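Long-range contacts in xyloglucan-specific endo-beta-1,4-glucanase BoGH9A (Bacteroides ovatus, PDB 6DHT), which hydrolyses internal beta-1,4-glucosidic linkages in the backbone of xyloglucan, releasing xyloglucan oligosaccharides: residues S102-A108 with A561-D565; D140-H146 with Q257-V261; C444-G448 with N470-I474. All blocks are in the same frame, centred on the assembly; numbering follows the deposited sequence.

Interaction 1 (S102-A108 with A561-D565); sequences SVLSPLA and ASSLD
The backbone from Leu104 to Ala108 runs alongside one turn of helix 551-567: the CA atoms of Leu104 and Asp565 are 5.7 Å apart, and those of Ala108 and Ala561 5.0 Å. A type I beta turn from Ser102 to Ser105 leads into helix 105-117. No direct hydrogen bond joins the two segments. The methyl of Ala561 sits at the centre of the apolar part. Its CB is 3.9 Å from Leu107 CD2 and also touches Ala108 CA. Leu107 gets there because its CG is anti to the backbone N (chi1 174°), which swings CD2 close to Ala561. Leu104 CD1 meets Leu564 CB at 4.0 Å, the two side chains slanting past each other.

The carboxylate of Asp565 lies against the turn. Its OD1 is 3.4 Å from Ser102 CA, and its OD2 is 3.4 Å from Ser105 CB. OD1 is hydrogen-bonded to Tyr26 OH and OD2 to Tyr196 OH. A water donates to Asp565 OD2 at 2.8 Å and is also hydrogen-bonded to Ser102 OG. A second water links Ala108 O to Ser562 OG, which is also hydrogen-bonded to Val558 O. Tyr26 belongs to the N-terminal Ig-like domain. The pairing of helix 105-117 with helix 551-567, the last of the chain, is consistent with closure of the (alpha/alpha)6 barrel of family 9 glycoside hydrolases.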
# COMPACT_ATOMS: atom_id res chain seq x y z
N SER A 102 9.39 4.65 -18.59
CA SER A 102 8.57 5.23 -17.52
C SER A 102 7.11 4.79 -17.61
O SER A 102 6.21 5.55 -17.29
CB SER A 102 8.64 6.74 -17.56
OG SER A 102 9.97 7.17 -17.29
N VAL A 103 6.89 3.55 -18.02
CA VAL A 103 5.53 3.12 -18.28
C VAL A 103 4.68 3.08 -16.99
O VAL A 103 3.48 3.34 -17.05
CB VAL A 103 5.49 1.79 -19.10
CG1 VAL A 103 5.94 0.65 -18.28
CG2 VAL A 103 4.09 1.56 -19.66
N LEU A 104 5.30 2.80 -15.84
CA LEU A 104 4.56 2.78 -14.59
C LEU A 104 4.58 4.13 -13.85
O LEU A 104 4.06 4.22 -12.75
CB LEU A 104 5.06 1.68 -13.65
CG LEU A 104 5.06 0.27 -14.21
CD1 LEU A 104 5.62 -0.70 -13.19
CD2 LEU A 104 3.67 -0.15 -14.63
N SER A 105 5.17 5.17 -14.41
CA SER A 105 5.22 6.44 -13.71
C SER A 105 3.84 7.02 -13.45
O SER A 105 3.57 7.49 -12.32
CB SER A 105 6.12 7.42 -14.48
OG SER A 105 6.16 8.68 -13.84
N PRO A 106 2.91 6.97 -14.43
CA PRO A 106 1.57 7.51 -14.12
C PRO A 106 0.87 6.70 -13.03
O PRO A 106 0.11 7.29 -12.28
CB PRO A 106 0.83 7.41 -15.46
CG PRO A 106 1.93 7.43 -16.49
CD PRO A 106 3.06 6.67 -15.87
N LEU A 107 1.14 5.41 -12.95
CA LEU A 107 0.59 4.57 -11.90
C LEU A 107 1.16 4.97 -10.53
O LEU A 107 0.42 5.17 -9.57
CB LEU A 107 0.88 3.10 -12.22
CG LEU A 107 0.48 2.09 -11.14
CD1 LEU A 107 -1.03 2.00 -11.00
CD2 LEU A 107 1.02 0.76 -11.47
N ALA A 108 2.48 5.10 -10.44
CA ALA A 108 3.11 5.47 -9.19
C ALA A 108 2.59 6.82 -8.70
O ALA A 108 2.28 6.98 -7.52
CB ALA A 108 4.62 5.51 -9.34
N ALA A 561 4.89 0.14 -7.26
CA ALA A 561 4.94 0.87 -8.53
C ALA A 561 6.12 1.85 -8.57
O ALA A 561 6.77 2.00 -9.61
CB ALA A 561 3.67 1.60 -8.77
N SER A 562 6.37 2.55 -7.46
CA SER A 562 7.43 3.55 -7.43
C SER A 562 8.77 2.87 -7.55
O SER A 562 9.62 3.34 -8.31
CB SER A 562 7.42 4.33 -6.15
OG SER A 562 6.16 4.98 -5.95
N SER A 563 8.99 1.80 -6.79
CA SER A 563 10.27 1.12 -6.85
C SER A 563 10.53 0.45 -8.20
O SER A 563 11.64 0.51 -8.72
CB SER A 563 10.43 0.13 -5.70
OG SER A 563 9.50 -0.93 -5.74
N LEU A 564 9.51 -0.17 -8.80
CA LEU A 564 9.69 -0.78 -10.12
C LEU A 564 9.97 0.28 -11.18
O LEU A 564 10.79 0.05 -12.10
CB LEU A 564 8.46 -1.61 -10.51
CG LEU A 564 8.22 -2.89 -9.73
CD1 LEU A 564 7.00 -3.60 -10.24
CD2 LEU A 564 9.44 -3.82 -9.70
N ASP A 565 9.31 1.42 -11.11
CA ASP A 565 9.61 2.52 -12.03
C ASP A 565 11.02 3.09 -11.80
O ASP A 565 11.79 3.26 -12.76
CB ASP A 565 8.56 3.62 -11.93
CG ASP A 565 8.65 4.62 -13.04
OD1 ASP A 565 8.73 4.21 -14.24
OD2 ASP A 565 8.60 5.83 -12.76
O HOH W 1 10.05 7.35 -14.57
O HOH W 2 4.59 7.36 -5.83

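Interaction 2 (D140-H146 with Q257-V261)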
# COMPACT_ATOMS: atom_id res chain seq x y z
N ASP A 140 -13.07 17.75 12.23
CA ASP A 140 -12.60 17.02 13.39
C ASP A 140 -11.93 17.95 14.42
O ASP A 140 -10.96 17.59 15.08
CB ASP A 140 -11.65 15.88 12.95
CG ASP A 140 -12.40 14.72 12.30
OD1 ASP A 140 -13.65 14.64 12.43
OD2 ASP A 140 -11.78 13.85 11.63
N ASN A 141 -12.51 19.15 14.55
CA ASN A 141 -12.08 20.12 15.55
C ASN A 141 -12.93 20.04 16.81
O ASN A 141 -12.61 20.68 17.82
CB ASN A 141 -12.13 21.54 14.98
CG ASN A 141 -13.44 21.83 14.26
OD1 ASN A 141 -14.41 21.08 14.35
ND2 ASN A 141 -13.47 22.94 13.52
N HIS A 142 -14.00 19.26 16.74
CA HIS A 142 -14.90 19.07 17.87
C HIS A 142 -15.11 17.58 18.11
O HIS A 142 -16.12 17.01 17.72
CB HIS A 142 -16.23 19.77 17.59
CG HIS A 142 -17.12 19.87 18.79
ND1 HIS A 142 -17.92 18.83 19.20
CD2 HIS A 142 -17.34 20.88 19.66
CE1 HIS A 142 -18.60 19.20 20.28
NE2 HIS A 142 -18.26 20.44 20.57
N VAL A 143 -14.13 16.96 18.77
CA VAL A 143 -14.10 15.51 18.95
C VAL A 143 -14.13 15.16 20.43
O VAL A 143 -13.43 15.77 21.23
CB VAL A 143 -12.82 14.93 18.25
CG1 VAL A 143 -12.71 13.42 18.46
CG2 VAL A 143 -12.86 15.23 16.77
N LEU A 144 -14.93 14.16 20.78
CA LEU A 144 -15.17 13.78 22.17
C LEU A 144 -14.25 12.68 22.65
O LEU A 144 -14.02 11.69 21.96
CB LEU A 144 -16.60 13.28 22.33
CG LEU A 144 -17.65 14.28 22.83
CD1 LEU A 144 -17.52 15.64 22.18
CD2 LEU A 144 -19.03 13.69 22.57
N ILE A 145 -13.73 12.84 23.86
CA ILE A 145 -13.11 11.72 24.55
C ILE A 145 -14.21 10.73 24.90
O ILE A 145 -15.06 11.00 25.75
CB ILE A 145 -12.39 12.17 25.85
CG1 ILE A 145 -11.27 13.17 25.55
CG2 ILE A 145 -11.86 10.96 26.61
CD1 ILE A 145 -10.06 12.60 24.77
N HIS A 146 -14.22 9.60 24.21
CA HIS A 146 -15.09 8.48 24.52
C HIS A 146 -14.79 7.99 25.94
O HIS A 146 -13.68 8.18 26.43
CB HIS A 146 -14.83 7.37 23.52
CG HIS A 146 -15.84 6.27 23.53
ND1 HIS A 146 -15.60 5.06 24.13
CD2 HIS A 146 -17.06 6.18 22.97
CE1 HIS A 146 -16.64 4.27 23.95
NE2 HIS A 146 -17.54 4.92 23.23
N GLN A 257 -21.54 12.09 15.66
CA GLN A 257 -20.52 12.65 16.53
C GLN A 257 -19.22 11.86 16.36
O GLN A 257 -19.25 10.64 16.20
CB GLN A 257 -21.00 12.63 17.99
CG GLN A 257 -19.97 13.05 19.03
CD GLN A 257 -19.53 14.50 18.89
OE1 GLN A 257 -18.34 14.78 18.64
NE2 GLN A 257 -20.46 15.43 19.06
N ARG A 258 -18.09 12.57 16.43
CA ARG A 258 -16.75 11.98 16.30
C ARG A 258 -16.10 11.80 17.67
O ARG A 258 -16.15 12.70 18.51
CB ARG A 258 -15.87 12.87 15.40
CG ARG A 258 -16.40 13.05 13.99
CD ARG A 258 -16.06 11.88 13.09
NE ARG A 258 -14.83 12.11 12.34
CZ ARG A 258 -14.45 11.36 11.30
NH1 ARG A 258 -15.15 10.31 10.91
NH2 ARG A 258 -13.32 11.65 10.67
N TYR A 259 -15.50 10.62 17.87
CA TYR A 259 -14.86 10.26 19.13
C TYR A 259 -13.43 9.78 18.93
O TYR A 259 -13.13 9.24 17.87
CB TYR A 259 -15.59 9.10 19.81
CG TYR A 259 -17.02 9.39 20.24
CD1 TYR A 259 -18.06 9.22 19.36
CD2 TYR A 259 -17.30 9.79 21.53
CE1 TYR A 259 -19.37 9.47 19.74
CE2 TYR A 259 -18.61 10.04 21.93
CZ TYR A 259 -19.63 9.88 21.02
OH TYR A 259 -20.94 10.12 21.39
N VAL A 260 -12.58 9.98 19.92
CA VAL A 260 -11.35 9.20 20.04
C VAL A 260 -11.59 8.13 21.10
O VAL A 260 -12.25 8.39 22.13
CB VAL A 260 -10.07 10.03 20.35
CG1 VAL A 260 -9.78 11.02 19.21
CG2 VAL A 260 -10.18 10.75 21.67
N VAL A 261 -11.13 6.93 20.83
CA VAL A 261 -11.36 5.79 21.70
C VAL A 261 -10.08 5.26 22.35
O VAL A 261 -8.98 5.82 22.17
CB VAL A 261 -12.09 4.69 20.94
CG1 VAL A 261 -13.41 5.23 20.39
CG2 VAL A 261 -11.22 4.18 19.79
O HOH W 3 -18.12 15.65 15.95
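Leu144 pairs with Tyr259 and Ile145 with Val260 in a parallel strand pair of the small mixed sheet in the family 9 catalytic domain. Leu144 N donates to Arg258 O at 3.0 Å, and Leu144 O accepts from Val260 N at 3.0 Å. His146 N then donates to Val260 O. On one face of the sheet Leu144 lies beside Tyr259, with Leu144 CB 3.6 Å from Tyr259 CD2. On the other face Ile145 CD1 meets Val260 CG2 at 3.6 Å. The His146 ring turns its edge to the face of Tyr259 in an offset edge-to-face pair, planes at 87°. Ser148 OG and Pro326 O hold its two nitrogens.

Arg258, bent at chi2 and chi3, grips Asp140 side-on in a salt bridge, the two flat groups nearly coplanar. Arg258 NE reaches Asp140 OD1 at 2.8 Å. Arg258 NH2 meets the syn lone pair of Asp140 OD2 at 2.9 Å, almost straight at 177°. Lys174 is a second partner of this carboxylate, and Arg258 NH1 hydrogen-bonds to Tyr172 O. The Arg258 side chain is about 7 Å from that of Asp171, the predicted nucleophile. Strand 143-145 lies between strands 159-160 and 259-260. Strand 239-241 flanks 259-260, and its Leu240 packs on Asp140, Val143 and Arg258.

Interaction 3 (C444-G448 with N470-I474); sequences CMNQG and NMDYI
The amides of Asn470 and Gln447 meet with their planes 38° apart. Asn470 ND2 donates to Gln447 OE1 at 2.8 Å, and that oxygen lies in the Asn470 amide plane. The same nitrogen donates to Cys444 O at 3.1 Å, on a lone pair in the carbonyl plane. Cys444 O also takes the helix bond from Gly448 N, so two donors share it. With chi1 at -175° and an extended chain beyond CG, Gln447 carries its amide across to Asn470. Its NE2 is hydrogen-bonded to a PEG molecule, probably from the crystallisation liquor. Asn470 OD1 is hydrogen-bonded to Tyr428 N. With a leucine in place of Asn470, Gln447 OE1 would probably be left without its mate and the Gln447 amide freer to turn.

Cys444 SG makes an oblique sulfur-aromatic contact with the Tyr473 ring, 5.3 Å from its centroid. It also touches Ile474 CG2 at 3.8 Å. Met445 curls back so that its CE presses on Ile474 CD1 at 3.5 Å, a tight contact. Its SD meets Met471 CE at 4.0 Å.

The two segments run nearly antiparallel, at 160°, as parts of the consecutive helices 439-458 and 461-474. Helix 551-567 packs on Met445 through Ala556 and Leu560, and on Met471 through Leu564. Helix 395-416 lies against Gln447 through Tyr411 and Val415.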
# COMPACT_ATOMS: atom_id res chain seq x y z
N CYS A 444 -0.24 -9.92 -3.31
CA CYS A 444 0.42 -9.72 -4.60
C CYS A 444 1.44 -8.56 -4.58
O CYS A 444 2.61 -8.73 -4.90
CB CYS A 444 -0.62 -9.53 -5.70
SG CYS A 444 0.05 -9.51 -7.36
N MET A 445 0.98 -7.37 -4.18
CA MET A 445 1.89 -6.23 -4.14
C MET A 445 2.99 -6.44 -3.11
O MET A 445 4.16 -6.19 -3.39
CB MET A 445 1.16 -4.92 -3.80
CG MET A 445 0.32 -4.32 -4.88
SD MET A 445 1.19 -3.78 -6.32
CE MET A 445 1.05 -5.24 -7.37
N ASN A 446 2.64 -6.87 -1.90
CA ASN A 446 3.67 -6.90 -0.85
C ASN A 446 4.64 -8.06 -1.04
O ASN A 446 5.79 -8.00 -0.60
CB ASN A 446 3.05 -6.84 0.55
CG ASN A 446 2.54 -5.48 0.85
OD1 ASN A 446 2.89 -4.52 0.16
ND2 ASN A 446 1.67 -5.37 1.83
N GLN A 447 4.21 -9.11 -1.73
CA GLN A 447 5.16 -10.12 -2.20
C GLN A 447 6.14 -9.50 -3.21
O GLN A 447 7.35 -9.70 -3.12
CB GLN A 447 4.39 -11.27 -2.85
CG GLN A 447 5.18 -12.45 -3.30
CD GLN A 447 4.25 -13.48 -3.87
OE1 GLN A 447 3.97 -13.48 -5.06
NE2 GLN A 447 3.69 -14.31 -3.00
N GLY A 448 5.60 -8.71 -4.13
CA GLY A 448 6.42 -7.93 -5.05
C GLY A 448 7.41 -7.02 -4.37
O GLY A 448 8.57 -6.97 -4.76
N ASN A 470 4.38 -9.82 -10.83
CA ASN A 470 3.25 -9.59 -9.95
C ASN A 470 2.56 -8.27 -10.26
O ASN A 470 1.33 -8.17 -10.17
CB ASN A 470 3.68 -9.60 -8.47
CG ASN A 470 3.69 -10.99 -7.88
OD1 ASN A 470 3.62 -11.97 -8.59
ND2 ASN A 470 3.84 -11.07 -6.56
N MET A 471 3.34 -7.25 -10.63
CA MET A 471 2.73 -6.02 -11.11
C MET A 471 1.89 -6.24 -12.39
O MET A 471 0.78 -5.71 -12.50
CB MET A 471 3.77 -4.89 -11.30
CG MET A 471 3.16 -3.58 -11.74
SD MET A 471 1.93 -2.90 -10.55
CE MET A 471 3.09 -2.22 -9.43
N ASP A 472 2.41 -7.01 -13.34
CA ASP A 472 1.65 -7.31 -14.55
C ASP A 472 0.30 -7.94 -14.19
O ASP A 472 -0.71 -7.67 -14.85
CB ASP A 472 2.42 -8.29 -15.42
CG ASP A 472 3.52 -7.63 -16.26
OD1 ASP A 472 3.89 -6.46 -16.07
OD2 ASP A 472 4.03 -8.32 -17.17
N TYR A 473 0.30 -8.80 -13.18
CA TYR A 473 -0.93 -9.46 -12.74
C TYR A 473 -1.99 -8.43 -12.35
O TYR A 473 -3.14 -8.51 -12.82
CB TYR A 473 -0.69 -10.45 -11.57
CG TYR A 473 -1.91 -11.26 -11.21
CD1 TYR A 473 -2.91 -10.73 -10.43
CD2 TYR A 473 -2.06 -12.55 -11.68
CE1 TYR A 473 -4.05 -11.45 -10.12
CE2 TYR A 473 -3.18 -13.28 -11.36
CZ TYR A 473 -4.16 -12.73 -10.58
OH TYR A 473 -5.31 -13.45 -10.29
N ILE A 474 -1.69 -7.48 -11.48
CA ILE A 474 -2.75 -6.56 -11.10
C ILE A 474 -3.13 -5.60 -12.20
O ILE A 474 -4.23 -5.04 -12.13
CB ILE A 474 -2.48 -5.77 -9.82
CG1 ILE A 474 -1.39 -4.77 -10.06
CG2 ILE A 474 -2.21 -6.71 -8.59
CD1 ILE A 474 -1.48 -3.63 -9.09

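Interactions 1 and 3 are neighbours in the helical body, with centres about 13 Å apart. Met471 joins them: its CB is 3.6 Å from Leu564 CD1, and its sulfur packs on Leu107. Helix 551-567 is half of interaction 1 and also packs on both segments of interaction 3. Interaction 2 lies across the chain's centre from interaction 1, about 38 Å from each of the others between centres, and farther out. All three are largely buried, and interaction 3 has no exposed residue. The chemistry differs. Interaction 1 combines leucine and alanine packing with a carboxylate and water bridges. Interaction 3 adds an amide pair to sulfur and apolar packing. Interaction 2 relies on strand hydrogen bonds and a salt bridge near the predicted nucleophile.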